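Local coordinates for lamina-associated polypeptide 2 isoforms alpha/zeta (Mus musculus, PDB 2V0X), which forms a dimer through its alpha-specific C-terminal domain and, as a lamina-associated nuclear protein, probably links lamin A to chromatin and cell-cycle control, at residues E46-D51 / V211-G216. The protein carries 2 engineered substitutions. Sequence-based numbering, arbitrary orientation.
Sequences EWQQID and VAPFKG
A type I beta turn, Glu46 to Gln49, starts on the last residue of helix 35-46 and brings Trp47 against Phe214 in the loop after helix 203-211, two loops joined on one side of the long helix 152-196 in the LAP2alpha dimerization domain. The aromatic pair is edge-to-face, ring planes inclined at 51°: the CD2-CE2 edge of Phe214 lies over the six-membered ring of Trp47, with Phe214 CD2 3.4 Å from Trp47 CD2. A broad indole suits this buried place because it offers a wide apolar face while its NE1 donates to the carbonyl of Ala181. Phe214 CG stands anti to the backbone N (chi1 175°), and its ring runs side by side with the indole. The same two residues are joined through their backbones, Phe214 N donating to Trp47 O at 2.9 Å. Branched Ile50 fills in beside the phenyl stem, its CG2 3.7 Å from Phe214 CB. Just past the turn a water bridges the two loops, accepting from Ile50 N at 2.9 Å and donating to Ala212 O at 3.0 Å; Arg192 also hydrogen-bonds that carbonyl. Tyr114 of the second subunit packs on both aromatic rings, placing the pair at the dimer interface. At the phi of Gly216 (83°) a CB would jam against Lys215 O and also crowd the indole; its N lies 3.9 Å from Trp47 CZ3 and 3.3 Å above the centre of the Phe214 ring.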
# COMPACT_ATOMS: atom_id res chain seq x y z
N GLU B 46 -11.36 9.63 -0.20
CA GLU B 46 -9.97 10.06 -0.34
C GLU B 46 -9.72 10.66 -1.71
O GLU B 46 -8.93 11.58 -1.85
CB GLU B 46 -9.00 8.90 -0.15
CG GLU B 46 -9.07 8.24 1.22
CD GLU B 46 -8.76 9.19 2.36
OE1 GLU B 46 -7.79 9.98 2.24
OE2 GLU B 46 -9.49 9.14 3.37
N TRP B 47 -10.41 10.14 -2.71
CA TRP B 47 -10.23 10.60 -4.08
C TRP B 47 -10.89 11.93 -4.42
O TRP B 47 -10.69 12.45 -5.51
CB TRP B 47 -10.68 9.51 -5.05
CG TRP B 47 -9.73 8.37 -5.10
CD1 TRP B 47 -8.55 8.24 -4.40
CD2 TRP B 47 -9.84 7.20 -5.92
NE1 TRP B 47 -7.93 7.05 -4.73
CE2 TRP B 47 -8.70 6.39 -5.66
CE3 TRP B 47 -10.80 6.74 -6.84
CZ2 TRP B 47 -8.49 5.16 -6.30
CZ3 TRP B 47 -10.59 5.52 -7.48
CH2 TRP B 47 -9.44 4.74 -7.21
N GLN B 48 -11.66 12.48 -3.49
CA GLN B 48 -12.33 13.75 -3.72
C GLN B 48 -11.33 14.89 -3.68
O GLN B 48 -11.55 15.95 -4.26
CB GLN B 48 -13.44 13.99 -2.69
CG GLN B 48 -14.59 12.98 -2.75
CD GLN B 48 -15.27 12.93 -4.10
OE1 GLN B 48 -15.77 13.94 -4.60
NE2 GLN B 48 -15.30 11.75 -4.71
N GLN B 49 -10.19 14.64 -3.05
CA GLN B 49 -9.13 15.64 -2.94
C GLN B 49 -7.82 14.84 -2.98
O GLN B 49 -7.32 14.44 -1.94
CB GLN B 49 -9.30 16.37 -1.60
CG GLN B 49 -9.04 17.87 -1.63
CD GLN B 49 -7.57 18.22 -1.61
OE1 GLN B 49 -6.98 18.40 -0.55
NE2 GLN B 49 -6.97 18.32 -2.79
N ILE B 50 -7.29 14.58 -4.17
CA ILE B 50 -6.07 13.77 -4.28
C ILE B 50 -4.79 14.49 -3.87
O ILE B 50 -3.80 13.84 -3.55
CB ILE B 50 -5.88 13.15 -5.69
CG1 ILE B 50 -5.70 14.23 -6.76
CG2 ILE B 50 -7.04 12.22 -6.02
CD1 ILE B 50 -5.44 13.68 -8.16
N ASP B 51 -4.82 15.82 -3.88
CA ASP B 51 -3.67 16.63 -3.49
C ASP B 51 -3.88 17.00 -2.02
O ASP B 51 -4.44 18.06 -1.71
CB ASP B 51 -3.60 17.90 -4.35
CG ASP B 51 -2.31 18.69 -4.16
OD1 ASP B 51 -2.17 19.76 -4.80
OD2 ASP B 51 -1.42 18.27 -3.39
N VAL B 211 -7.05 19.51 -10.56
CA VAL B 211 -7.63 19.52 -9.21
C VAL B 211 -9.00 18.84 -9.10
O VAL B 211 -9.60 18.79 -8.02
CB VAL B 211 -7.73 20.96 -8.63
CG1 VAL B 211 -6.36 21.64 -8.66
CG2 VAL B 211 -8.76 21.78 -9.40
N ALA B 212 -9.49 18.33 -10.21
CA ALA B 212 -10.78 17.65 -10.24
C ALA B 212 -10.72 16.40 -9.36
O ALA B 212 -9.64 15.93 -8.99
CB ALA B 212 -11.11 17.24 -11.68
N PRO B 213 -11.89 15.91 -8.93
CA PRO B 213 -11.93 14.71 -8.10
C PRO B 213 -11.49 13.55 -8.98
O PRO B 213 -11.66 13.61 -10.19
CB PRO B 213 -13.42 14.58 -7.78
CG PRO B 213 -13.87 16.03 -7.73
CD PRO B 213 -13.20 16.59 -8.95
N PHE B 214 -10.86 12.54 -8.41
CA PHE B 214 -10.46 11.39 -9.21
C PHE B 214 -11.56 10.36 -9.06
O PHE B 214 -12.00 10.08 -7.94
CB PHE B 214 -9.15 10.80 -8.71
CG PHE B 214 -8.76 9.54 -9.43
CD1 PHE B 214 -8.75 9.48 -10.81
CD2 PHE B 214 -8.35 8.42 -8.71
CE1 PHE B 214 -8.34 8.34 -11.48
CE2 PHE B 214 -7.93 7.27 -9.36
CZ PHE B 214 -7.92 7.22 -10.75
N LYS B 215 -11.96 9.74 -10.16
CA LYS B 215 -13.04 8.77 -10.11
C LYS B 215 -12.66 7.36 -10.55
O LYS B 215 -13.50 6.47 -10.55
CB LYS B 215 -14.21 9.27 -10.97
CG LYS B 215 -14.74 10.65 -10.57
CD LYS B 215 -15.20 10.69 -9.11
CE LYS B 215 -16.35 9.72 -8.85
NZ LYS B 215 -16.73 9.68 -7.41
N GLY B 216 -11.39 7.15 -10.91
CA GLY B 216 -10.97 5.84 -11.37
C GLY B 216 -11.31 5.70 -12.84
O GLY B 216 -12.04 6.53 -13.38
O HOH W 1 -8.57 16.21 -6.21